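Local structure of GARP domain-containing protein (Trypanosoma brucei brucei TREU927, 6XZ6) at residues P27-E32 and D144-E149; R34-G39 and K186-T191; A48-K53 and D200-A205. The protein serves as a trypanosome receptor for the complement regulator factor H, binding its domain D5 and increasing transmission of the parasite to tsetse flies. All coordinates share one frame; numbering follows the deposited sequence.

Contact 1 of 3, residues P27-E32 and D144-E149; sequences PLLTEE and DDVTPE
L29 meets two flat groups of the facing loop, the carboxylate of D145 and the backbone carbonyl of V146, and its CD1 methyl comes at the rim of both, close to their planes and over neither face. CD1 of L29 lies on the OD1 side of the carboxylate, 3.9 Å from D145 OD1, while D145 OD2 is turned away. The same CD1 lies 3.7 Å from V146 O and 4.0 Å from V146 CB. L29 holds CG anti to its backbone N (chi1 -168°), which sets CD1 against V146. D145 starts out from its CA away from the helix, yet its carboxylate comes back to L29. OD1 of D145 also takes a weak hydrogen bond from V146 N, 2.8 Å long with an N-H...O angle of 144°, which may help keep it there. L181 of helix 165-208 lies against both L29 and V146, and K25 and L26 also pack on the valine. Just beyond, T147 is the N-cap of helix 148-161, its OG1 bonded to A150 N. The link that leads here from helix 129-137 includes C138, disulfide-bonded to C17 of helix 4-61. The chemistry is van der Waals contact of a single leucine methyl with one apolar carbon and two oxygens, which implies that loop and helix meet here through burial of L29 and V146, with no polar pair between the segments.

Contact 2 of 3, residues R34-G39 and K186-T191; sequences RFEAVG and KATAET
T188 CG2 sits over the face of the E36 carboxylate, and the two side chains cross at about a right angle. The glutamate is fully stretched, CG anti to the backbone N (chi1 -174°) and the chain extended beyond, which brings its end to the neighbouring helix although its first bond runs alongside it. T188 CG2 lies 3.5 Å from E36 CD and touches the aliphatic CG as well. The hydroxyl of T188 is used at home, bonded to L184 O one turn back. E36 OE2 has a further charged neighbour in R33, a long and weak pair. T191 has the same arrangement of branches, though its chi1 (-28°) is off a staggered position: its OG1 bonds to A187 O at 2.9 Å, tilted 21° from the carbonyl plane, and that oxygen also takes T191 N from the opposite face. With the hydroxyl turned back, T191 CG2 is left to meet A37 O at 3.7 Å, and A37 CB stands 4.2 Å from T191 OG1. Small residues let the backbones come close, with A37 CA 5.9 Å from T188 CA. V97 and A93 of helix 67-125 cover the two threonines, consistent with a layer of the elongated three-helix bundle (helices 4-61, 67-125 and 165-208) known from GARP-type trypanosome proteins.

Contact 3 of 3, residues A48-K53 and D200-A205; sequences AKEGKK and DAKSEA
E50 and K202 carry the mixed polar and aliphatic part of this contact, lying side by side and pointing the same way. The stems touch first: E50 CB is 4.0 Å from K202 CG. Farther out, E50 OE2 rests 3.5 Å from K202 CD. The lysine, extended at first, bends at chi3 (87°), which turns CE and NZ to run along the glutamate. The charges probably attract without joining: E50 OE2 and K202 NZ stay 4.1 Å apart, too far for a salt bridge. Within its own helix E50 does form one, through OE1, 3.4 Å from K53 NZ, while K202 has a long, weak pair with D199. Close backbone packing is the second kind of interaction. G51 CA and K202 CA approach to 4.3 Å, which the absence of a side chain on G51 allows, and A205 CB sits 3.9 Å from G51 O. The helix axes here pass 8.3 Å apart and run nearly parallel, at 19°. A79 of helix 67-125 and A54 of helix 4-61 also touch A205. Close approach at glycine and alanine thus supplies the inner grip, while the opposite charges at the margin probably add a modest attraction across a gap slightly too wide for a salt bridge.

How the contacts relate
All three contacts use helix 4-61, read along its length. Contact 1 sets it against the loop leading into helix 148-161, whereas contacts 2 and 3 pair it with helix 165-208, their centres 21 Å apart. Contacts 1 and 2 are buried and near the middle of the chain, 14 Å apart between centres, with their helix 4-61 segments almost adjoining. Contact 3 is partly buried and lies 27 Å from the chain centre, toward one end of the bundle. The chemistry shifts accordingly: a leucine methyl on a valine and loop oxygens in contact 1, threonine methyls with self-contained hydroxyls in contact 2, and glycine closeness flanked by charged chains in contact 3.

Contact 1 of 3, residues P27-E32 and D144-E149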
ATOM      1  N   PRO A  27       1.581  -2.635   3.669  1.00 18.83           N
ATOM      2  CA  PRO A  27       0.566  -3.527   4.267  1.00 18.72           C
ATOM      3  C   PRO A  27       0.074  -3.087   5.654  1.00 27.03           C
ATOM      4  O   PRO A  27      -1.046  -3.435   6.070  1.00 29.25           O
ATOM      5  CB  PRO A  27       1.284  -4.875   4.359  1.00 19.89           C
ATOM      6  CG  PRO A  27       2.484  -4.761   3.603  1.00 23.09           C
ATOM      7  CD  PRO A  27       2.871  -3.333   3.555  1.00 19.66           C
ATOM      8  N   LEU A  28       0.924  -2.343   6.379  1.00 23.09           N
ATOM      9  CA  LEU A  28       0.624  -1.819   7.707  1.00 24.15           C
ATOM     10  C   LEU A  28      -0.354  -0.642   7.563  1.00 29.29           C
ATOM     11  O   LEU A  28      -1.324  -0.544   8.293  1.00 31.85           O
ATOM     12  CB  LEU A  28       1.921  -1.386   8.410  1.00 24.94           C
ATOM     13  CG  LEU A  28       3.174  -2.277   8.267  1.00 27.73           C
ATOM     14  CD1 LEU A  28       4.395  -1.582   8.869  1.00 27.58           C
ATOM     15  CD2 LEU A  28       2.976  -3.621   8.910  1.00 29.26           C
ATOM     16  N   LEU A  29      -0.128   0.202   6.577  1.00 24.59           N
ATOM     17  CA  LEU A  29      -0.946   1.344   6.189  1.00 24.36           C
ATOM     18  C   LEU A  29      -2.337   0.875   5.695  1.00 27.61           C
ATOM     19  O   LEU A  29      -3.332   1.380   6.193  1.00 29.92           O
ATOM     20  CB  LEU A  29      -0.182   2.049   5.069  1.00 23.50           C
ATOM     21  CG  LEU A  29      -0.614   3.406   4.627  1.00 28.84           C
ATOM     22  CD1 LEU A  29       0.595   4.197   4.151  1.00 28.74           C
ATOM     23  CD2 LEU A  29      -1.632   3.296   3.504  1.00 31.61           C
ATOM     24  N   THR A  30      -2.413  -0.094   4.755  1.00 21.46           N
ATOM     25  CA  THR A  30      -3.687  -0.611   4.233  1.00 20.79           C
ATOM     26  C   THR A  30      -4.537  -1.194   5.342  1.00 26.12           C
ATOM     27  O   THR A  30      -5.745  -1.058   5.277  1.00 27.96           O
ATOM     28  CB  THR A  30      -3.508  -1.646   3.099  1.00 28.89           C
ATOM     29  OG1 THR A  30      -2.832  -2.800   3.601  1.00 38.31           O
ATOM     30  CG2 THR A  30      -2.801  -1.093   1.878  1.00 22.27           C
ATOM     31  N   GLU A  31      -3.923  -1.846   6.346  1.00 22.20           N
ATOM     32  CA  GLU A  31      -4.616  -2.440   7.497  1.00 23.49           C
ATOM     33  C   GLU A  31      -5.238  -1.373   8.395  1.00 28.78           C
ATOM     34  O   GLU A  31      -6.339  -1.575   8.902  1.00 29.35           O
ATOM     35  CB  GLU A  31      -3.650  -3.293   8.299  1.00 26.48           C
ATOM     36  CG  GLU A  31      -4.304  -4.338   9.170  1.00 44.92           C
ATOM     37  CD  GLU A  31      -3.290  -5.138   9.963  1.00 71.35           C
ATOM     38  OE1 GLU A  31      -3.056  -6.315   9.605  1.00 79.65           O
ATOM     39  OE2 GLU A  31      -2.716  -4.583  10.928  1.00 60.14           O
ATOM     40  N   GLU A  32      -4.539  -0.229   8.595  1.00 24.95           N
ATOM     41  CA  GLU A  32      -5.044   0.889   9.399  1.00 24.55           C
ATOM     42  C   GLU A  32      -6.287   1.476   8.727  1.00 25.10           C
ATOM     43  O   GLU A  32      -7.280   1.742   9.401  1.00 25.53           O
ATOM     44  CB  GLU A  32      -3.950   1.935   9.609  1.00 26.12           C
ATOM     45  CG  GLU A  32      -2.792   1.404  10.440  1.00 39.77           C
ATOM     46  CD  GLU A  32      -1.843   2.423  11.038  1.00 58.75           C
ATOM     47  OE1 GLU A  32      -0.786   2.700  10.419  1.00 41.79           O
ATOM     48  OE2 GLU A  32      -2.141   2.911  12.152  1.00 55.72           O
ATOM     49  N   ASP A 144       8.345   5.685   7.449  1.00 35.94           N
ATOM     50  CA  ASP A 144       7.462   6.341   8.391  1.00 37.83           C
ATOM     51  C   ASP A 144       6.069   6.543   7.814  1.00 37.62           C
ATOM     52  O   ASP A 144       5.098   6.409   8.528  1.00 37.06           O
ATOM     53  CB  ASP A 144       8.096   7.650   8.888  1.00 42.91           C
ATOM     54  CG  ASP A 144       9.326   7.423   9.758  1.00 62.81           C
ATOM     55  OD1 ASP A 144       9.237   6.626  10.716  1.00 63.10           O
ATOM     56  OD2 ASP A 144      10.375   8.041   9.476  1.00 78.04           O
ATOM     57  N   ASP A 145       5.974   6.838   6.529  1.00 34.31           N
ATOM     58  CA  ASP A 145       4.710   7.000   5.814  1.00 34.58           C
ATOM     59  C   ASP A 145       4.904   6.667   4.326  1.00 34.31           C
ATOM     60  O   ASP A 145       6.035   6.440   3.866  1.00 32.17           O
ATOM     61  CB  ASP A 145       4.131   8.430   6.009  1.00 39.74           C
ATOM     62  CG  ASP A 145       2.664   8.636   5.577  1.00 61.72           C
ATOM     63  OD1 ASP A 145       1.926   7.613   5.419  1.00 60.75           O
ATOM     64  OD2 ASP A 145       2.255   9.821   5.386  1.00 69.35           O
ATOM     65  N   VAL A 146       3.784   6.554   3.599  1.00 29.42           N
ATOM     66  CA  VAL A 146       3.745   6.338   2.154  1.00 28.01           C
ATOM     67  C   VAL A 146       2.619   7.225   1.596  1.00 34.41           C
ATOM     68  O   VAL A 146       1.447   7.137   2.006  1.00 34.56           O
ATOM     69  CB  VAL A 146       3.630   4.865   1.665  1.00 29.97           C
ATOM     70  CG1 VAL A 146       3.928   4.762   0.171  1.00 27.84           C
ATOM     71  CG2 VAL A 146       4.557   3.941   2.437  1.00 30.27           C
ATOM     72  N   THR A 147       3.009   8.130   0.705  1.00 31.67           N
ATOM     73  CA  THR A 147       2.092   9.008  -0.001  1.00 30.89           C
ATOM     74  C   THR A 147       2.206   8.590  -1.457  1.00 30.91           C
ATOM     75  O   THR A 147       3.283   8.148  -1.849  1.00 30.38           O
ATOM     76  CB  THR A 147       2.492  10.494   0.154  1.00 38.48           C
ATOM     77  OG1 THR A 147       3.820  10.690  -0.325  1.00 38.53           O
ATOM     78  CG2 THR A 147       2.337  11.010   1.576  1.00 37.10           C
ATOM     79  N   PRO A 148       1.167   8.760  -2.297  1.00 25.50           N
ATOM     80  CA  PRO A 148       1.332   8.464  -3.731  1.00 24.18           C
ATOM     81  C   PRO A 148       2.555   9.115  -4.402  1.00 26.76           C
ATOM     82  O   PRO A 148       3.194   8.470  -5.206  1.00 25.15           O
ATOM     83  CB  PRO A 148       0.013   8.973  -4.333  1.00 26.48           C
ATOM     84  CG  PRO A 148      -0.973   8.814  -3.222  1.00 30.13           C
ATOM     85  CD  PRO A 148      -0.195   9.261  -2.015  1.00 26.97           C
ATOM     86  N   GLU A 149       2.909  10.348  -4.028  1.00 25.73           N
ATOM     87  CA  GLU A 149       4.041  11.109  -4.573  1.00 27.42           C
ATOM     88  C   GLU A 149       5.388  10.507  -4.169  1.00 32.88           C
ATOM     89  O   GLU A 149       6.325  10.546  -4.972  1.00 34.82           O
ATOM     90  CB  GLU A 149       3.986  12.600  -4.154  1.00 31.16           C
ATOM     91  CG  GLU A 149       2.590  13.236  -4.146  1.00 46.85           C
ATOM     92  CD  GLU A 149       1.773  13.073  -2.867  1.00 73.34           C
ATOM     93  OE1 GLU A 149       2.204  13.605  -1.814  1.00 81.13           O
ATOM     94  OE2 GLU A 149       0.702  12.419  -2.915  1.00 52.37           O
TER

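Contact 2 of 3, residues R34-G39 and K186-T191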
ATOM      1  N   ARG A  34      -8.279  -0.138   6.442  1.00 18.63           N
ATOM      2  CA  ARG A  34      -9.274  -1.214   6.492  1.00 20.35           C
ATOM      3  C   ARG A  34      -9.989  -1.227   7.846  1.00 24.43           C
ATOM      4  O   ARG A  34     -11.201  -1.338   7.870  1.00 26.62           O
ATOM      5  CB  ARG A  34      -8.628  -2.591   6.223  1.00 24.89           C
ATOM      6  CG  ARG A  34      -8.818  -3.130   4.797  1.00 32.28           C
ATOM      7  CD  ARG A  34      -8.418  -4.607   4.691  1.00 38.19           C
ATOM      8  NE  ARG A  34      -7.153  -4.736   3.973  1.00 51.81           N
ATOM      9  CZ  ARG A  34      -6.006  -5.150   4.509  1.00 77.02           C
ATOM     10  NH1 ARG A  34      -4.895  -5.171   3.777  1.00 62.78           N
ATOM     11  NH2 ARG A  34      -5.960  -5.554   5.781  1.00 60.24           N
ATOM     12  N   PHE A  35      -9.253  -1.066   8.955  1.00 19.80           N
ATOM     13  CA  PHE A  35      -9.786  -0.972  10.324  1.00 20.02           C
ATOM     14  C   PHE A  35     -10.646   0.277  10.486  1.00 24.74           C
ATOM     15  O   PHE A  35     -11.775   0.188  10.963  1.00 24.97           O
ATOM     16  CB  PHE A  35      -8.639  -0.970  11.340  1.00 22.04           C
ATOM     17  CG  PHE A  35      -8.001  -2.315  11.590  1.00 23.91           C
ATOM     18  CD1 PHE A  35      -8.731  -3.492  11.420  1.00 26.30           C
ATOM     19  CD2 PHE A  35      -6.703  -2.403  12.113  1.00 25.20           C
ATOM     20  CE1 PHE A  35      -8.161  -4.726  11.716  1.00 28.39           C
ATOM     21  CE2 PHE A  35      -6.132  -3.636  12.411  1.00 28.27           C
ATOM     22  CZ  PHE A  35      -6.874  -4.791  12.224  1.00 27.78           C
ATOM     23  N   GLU A  36     -10.139   1.429  10.003  1.00 21.76           N
ATOM     24  CA  GLU A  36     -10.834   2.714  10.010  1.00 21.62           C
ATOM     25  C   GLU A  36     -12.171   2.657   9.243  1.00 24.22           C
ATOM     26  O   GLU A  36     -13.171   3.160   9.751  1.00 24.21           O
ATOM     27  CB  GLU A  36      -9.904   3.826   9.479  1.00 21.90           C
ATOM     28  CG  GLU A  36     -10.510   5.210   9.600  1.00 25.06           C
ATOM     29  CD  GLU A  36      -9.683   6.333   9.026  1.00 41.88           C
ATOM     30  OE1 GLU A  36     -10.235   7.447   8.892  1.00 56.07           O
ATOM     31  OE2 GLU A  36      -8.498   6.104   8.694  1.00 30.89           O
ATOM     32  N   ALA A  37     -12.186   2.039   8.042  1.00 20.85           N
ATOM     33  CA  ALA A  37     -13.390   1.871   7.222  1.00 20.72           C
ATOM     34  C   ALA A  37     -14.416   0.988   7.944  1.00 26.51           C
ATOM     35  O   ALA A  37     -15.597   1.328   7.979  1.00 28.34           O
ATOM     36  CB  ALA A  37     -13.027   1.275   5.868  1.00 19.95           C
ATOM     37  N   VAL A  38     -13.955  -0.103   8.567  1.00 23.15           N
ATOM     38  CA  VAL A  38     -14.778  -1.046   9.336  1.00 24.59           C
ATOM     39  C   VAL A  38     -15.403  -0.327  10.547  1.00 29.49           C
ATOM     40  O   VAL A  38     -16.576  -0.514  10.830  1.00 31.20           O
ATOM     41  CB  VAL A  38     -13.938  -2.311   9.734  1.00 29.26           C
ATOM     42  CG1 VAL A  38     -14.553  -3.078  10.926  1.00 31.44           C
ATOM     43  CG2 VAL A  38     -13.752  -3.230   8.528  1.00 26.91           C
ATOM     44  N   GLY A  39     -14.610   0.486  11.237  1.00 25.02           N
ATOM     45  CA  GLY A  39     -15.071   1.273  12.372  1.00 25.17           C
ATOM     46  C   GLY A  39     -16.101   2.297  11.964  1.00 27.27           C
ATOM     47  O   GLY A  39     -17.157   2.368  12.574  1.00 28.88           O
ATOM     48  N   LYS A 186      -9.257   8.388  -0.649  1.00 24.76           N
ATOM     49  CA  LYS A 186     -10.533   9.041  -1.000  1.00 24.93           C
ATOM     50  C   LYS A 186     -11.693   8.197  -0.454  1.00 28.24           C
ATOM     51  O   LYS A 186     -12.647   8.756   0.096  1.00 31.29           O
ATOM     52  CB  LYS A 186     -10.693   9.225  -2.522  1.00 27.01           C
ATOM     53  CG  LYS A 186      -9.756  10.241  -3.168  1.00 46.50           C
ATOM     54  CD  LYS A 186     -10.216  10.618  -4.585  1.00 61.37           C
ATOM     55  CE  LYS A 186      -9.542   9.839  -5.700  1.00 69.85           C
ATOM     56  NZ  LYS A 186      -8.227  10.423  -6.067  1.00 77.55           N
ATOM     57  N   ALA A 187     -11.590   6.853  -0.579  1.00 19.95           N
ATOM     58  CA  ALA A 187     -12.585   5.897  -0.105  1.00 17.51           C
ATOM     59  C   ALA A 187     -12.677   5.855   1.399  1.00 24.23           C
ATOM     60  O   ALA A 187     -13.766   5.656   1.932  1.00 25.78           O
ATOM     61  CB  ALA A 187     -12.297   4.522  -0.656  1.00 16.29           C
ATOM     62  N   THR A 188     -11.563   6.050   2.102  1.00 23.20           N
ATOM     63  CA  THR A 188     -11.580   6.084   3.573  1.00 24.34           C
ATOM     64  C   THR A 188     -12.304   7.354   4.051  1.00 28.88           C
ATOM     65  O   THR A 188     -13.134   7.264   4.953  1.00 32.46           O
ATOM     66  CB  THR A 188     -10.177   5.865   4.175  1.00 28.62           C
ATOM     67  OG1 THR A 188      -9.546   4.767   3.513  1.00 27.53           O
ATOM     68  CG2 THR A 188     -10.236   5.563   5.665  1.00 20.93           C
ATOM     69  N   ALA A 189     -12.022   8.508   3.430  1.00 22.40           N
ATOM     70  CA  ALA A 189     -12.667   9.788   3.756  1.00 23.68           C
ATOM     71  C   ALA A 189     -14.189   9.733   3.519  1.00 28.48           C
ATOM     72  O   ALA A 189     -14.957  10.254   4.334  1.00 30.19           O
ATOM     73  CB  ALA A 189     -12.046  10.915   2.939  1.00 24.40           C
ATOM     74  N   GLU A 190     -14.615   9.084   2.422  1.00 23.08           N
ATOM     75  CA  GLU A 190     -16.021   8.878   2.066  1.00 22.17           C
ATOM     76  C   GLU A 190     -16.749   8.004   3.123  1.00 25.07           C
ATOM     77  O   GLU A 190     -17.953   8.210   3.320  1.00 26.59           O
ATOM     78  CB  GLU A 190     -16.132   8.194   0.696  1.00 21.77           C
ATOM     79  CG  GLU A 190     -15.852   9.052  -0.524  1.00 36.88           C
ATOM     80  CD  GLU A 190     -15.620   8.286  -1.826  1.00 66.37           C
ATOM     81  OE1 GLU A 190     -16.127   7.147  -1.963  1.00 74.05           O
ATOM     82  OE2 GLU A 190     -14.926   8.831  -2.719  1.00 51.38           O
ATOM     83  N   THR A 191     -16.065   6.995   3.744  1.00 19.11           N
ATOM     84  CA  THR A 191     -16.709   6.156   4.783  1.00 20.23           C
ATOM     85  C   THR A 191     -16.896   6.975   6.051  1.00 29.41           C
ATOM     86  O   THR A 191     -17.964   6.935   6.672  1.00 31.95           O
ATOM     87  CB  THR A 191     -15.993   4.826   5.123  1.00 31.05           C
ATOM     88  OG1 THR A 191     -15.230   4.296   4.030  1.00 28.14           O
ATOM     89  CG2 THR A 191     -16.970   3.779   5.607  1.00 37.94           C
TER

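Contact 3 of 3, residues A48-K53 and D200-A205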
ATOM      1  N   ALA A  48     -27.914   4.335  12.351  1.00 40.80           N
ATOM      2  CA  ALA A  48     -29.129   3.971  11.624  1.00 39.47           C
ATOM      3  C   ALA A  48     -30.102   3.170  12.501  1.00 46.91           C
ATOM      4  O   ALA A  48     -31.312   3.392  12.436  1.00 49.27           O
ATOM      5  CB  ALA A  48     -28.779   3.193  10.359  1.00 37.61           C
ATOM      6  N   LYS A  49     -29.586   2.250  13.322  1.00 44.00           N
ATOM      7  CA  LYS A  49     -30.379   1.412  14.242  1.00 44.91           C
ATOM      8  C   LYS A  49     -31.035   2.286  15.315  1.00 48.40           C
ATOM      9  O   LYS A  49     -32.214   2.103  15.620  1.00 49.44           O
ATOM     10  CB  LYS A  49     -29.463   0.350  14.880  1.00 48.50           C
ATOM     11  CG  LYS A  49     -30.170  -0.811  15.574  1.00 67.78           C
ATOM     12  CD  LYS A  49     -29.162  -1.653  16.363  1.00 77.57           C
ATOM     13  CE  LYS A  49     -29.599  -3.079  16.548  1.00 82.11           C
ATOM     14  NZ  LYS A  49     -28.465  -3.924  17.015  1.00 87.36           N
ATOM     15  N   GLU A  50     -30.282   3.263  15.842  1.00 44.90           N
ATOM     16  CA  GLU A  50     -30.742   4.211  16.854  1.00 48.03           C
ATOM     17  C   GLU A  50     -31.745   5.209  16.285  1.00 52.87           C
ATOM     18  O   GLU A  50     -32.722   5.538  16.964  1.00 55.83           O
ATOM     19  CB  GLU A  50     -29.562   4.944  17.510  1.00 51.04           C
ATOM     20  CG  GLU A  50     -28.760   4.085  18.473  1.00 68.86           C
ATOM     21  CD  GLU A  50     -27.836   4.867  19.388  1.00106.37           C
ATOM     22  OE1 GLU A  50     -28.212   5.087  20.564  1.00118.67           O
ATOM     23  OE2 GLU A  50     -26.738   5.261  18.929  1.00 94.82           O
ATOM     24  N   GLY A  51     -31.503   5.671  15.054  1.00 46.35           N
ATOM     25  CA  GLY A  51     -32.379   6.592  14.334  1.00 44.84           C
ATOM     26  C   GLY A  51     -33.739   5.975  14.055  1.00 47.35           C
ATOM     27  O   GLY A  51     -34.755   6.657  14.165  1.00 48.63           O
ATOM     28  N   LYS A  52     -33.761   4.671  13.715  1.00 42.36           N
ATOM     29  CA  LYS A  52     -34.956   3.868  13.443  1.00 43.86           C
ATOM     30  C   LYS A  52     -35.782   3.731  14.716  1.00 56.26           C
ATOM     31  O   LYS A  52     -37.013   3.784  14.654  1.00 59.85           O
ATOM     32  CB  LYS A  52     -34.530   2.477  12.938  1.00 45.43           C
ATOM     33  CG  LYS A  52     -35.639   1.462  12.632  1.00 55.80           C
ATOM     34  CD  LYS A  52     -35.029   0.291  11.871  1.00 65.78           C
ATOM     35  CE  LYS A  52     -35.736  -1.030  11.988  1.00 79.44           C
ATOM     36  NZ  LYS A  52     -35.084  -2.048  11.115  1.00 80.02           N
ATOM     37  N   LYS A  53     -35.103   3.531  15.862  1.00 54.71           N
ATOM     38  CA  LYS A  53     -35.742   3.400  17.159  1.00 57.48           C
ATOM     39  C   LYS A  53     -36.447   4.722  17.521  1.00 62.84           C
ATOM     40  O   LYS A  53     -37.637   4.693  17.833  1.00 65.61           O
ATOM     41  CB  LYS A  53     -34.719   2.880  18.199  1.00 61.60           C
ATOM     42  CG  LYS A  53     -34.658   3.547  19.587  1.00 70.70           C
ATOM     43  CD  LYS A  53     -33.205   3.911  20.002  1.00 80.25           C
ATOM     44  CE  LYS A  53     -32.303   2.729  20.320  1.00 92.02           C
ATOM     45  NZ  LYS A  53     -30.987   3.159  20.873  1.00104.00           N
ATOM     46  N   ASP A 200     -25.254  12.572  12.607  1.00 47.79           N
ATOM     47  CA  ASP A 200     -25.985  13.844  12.566  1.00 50.16           C
ATOM     48  C   ASP A 200     -27.493  13.608  12.418  1.00 54.63           C
ATOM     49  O   ASP A 200     -28.276  14.263  13.109  1.00 58.56           O
ATOM     50  CB  ASP A 200     -25.485  14.729  11.397  1.00 51.61           C
ATOM     51  CG  ASP A 200     -24.038  15.227  11.455  1.00 65.39           C
ATOM     52  OD1 ASP A 200     -23.347  14.966  12.476  1.00 66.19           O
ATOM     53  OD2 ASP A 200     -23.592  15.866  10.477  1.00 72.27           O
ATOM     54  N   ALA A 201     -27.888  12.667  11.522  1.00 46.16           N
ATOM     55  CA  ALA A 201     -29.269  12.277  11.258  1.00 44.67           C
ATOM     56  C   ALA A 201     -29.856  11.538  12.462  1.00 49.33           C
ATOM     57  O   ALA A 201     -30.984  11.831  12.833  1.00 50.09           O
ATOM     58  CB  ALA A 201     -29.350  11.418  10.002  1.00 42.41           C
ATOM     59  N   LYS A 202     -29.103  10.593  13.080  1.00 46.08           N
ATOM     60  CA  LYS A 202     -29.509   9.858  14.293  1.00 47.41           C
ATOM     61  C   LYS A 202     -29.882  10.875  15.385  1.00 56.96           C
ATOM     62  O   LYS A 202     -30.941  10.759  15.999  1.00 59.67           O
ATOM     63  CB  LYS A 202     -28.357   8.951  14.799  1.00 48.82           C
ATOM     64  CG  LYS A 202     -28.471   8.554  16.283  1.00 60.13           C
ATOM     65  CD  LYS A 202     -27.153   8.104  16.899  1.00 65.09           C
ATOM     66  CE  LYS A 202     -26.323   9.247  17.440  1.00 72.57           C
ATOM     67  NZ  LYS A 202     -24.966   8.790  17.847  1.00 80.91           N
ATOM     68  N   SER A 203     -29.007  11.874  15.598  1.00 54.12           N
ATOM     69  CA  SER A 203     -29.171  12.942  16.565  1.00 57.14           C
ATOM     70  C   SER A 203     -30.382  13.803  16.269  1.00 63.28           C
ATOM     71  O   SER A 203     -31.063  14.194  17.210  1.00 68.48           O
ATOM     72  CB  SER A 203     -27.911  13.792  16.615  1.00 62.06           C
ATOM     73  OG  SER A 203     -26.836  13.035  17.149  1.00 71.30           O
ATOM     74  N   GLU A 204     -30.672  14.088  14.985  1.00 56.65           N
ATOM     75  CA  GLU A 204     -31.845  14.871  14.588  1.00 57.29           C
ATOM     76  C   GLU A 204     -33.122  14.079  14.883  1.00 59.30           C
ATOM     77  O   GLU A 204     -34.083  14.663  15.357  1.00 61.46           O
ATOM     78  CB  GLU A 204     -31.775  15.299  13.111  1.00 57.28           C
ATOM     79  CG  GLU A 204     -32.768  16.406  12.750  1.00 77.20           C
ATOM     80  CD  GLU A 204     -32.691  17.017  11.353  1.00109.02           C
ATOM     81  OE1 GLU A 204     -31.567  17.152  10.811  1.00107.41           O
ATOM     82  OE2 GLU A 204     -33.761  17.389  10.812  1.00 99.28           O
ATOM     83  N   ALA A 205     -33.109  12.750  14.660  1.00 52.53           N
ATOM     84  CA  ALA A 205     -34.230  11.848  14.948  1.00 51.96           C
ATOM     85  C   ALA A 205     -34.450  11.754  16.456  1.00 60.12           C
ATOM     86  O   ALA A 205     -35.582  11.880  16.908  1.00 61.59           O
ATOM     87  CB  ALA A 205     -33.972  10.466  14.364  1.00 49.69           C
TER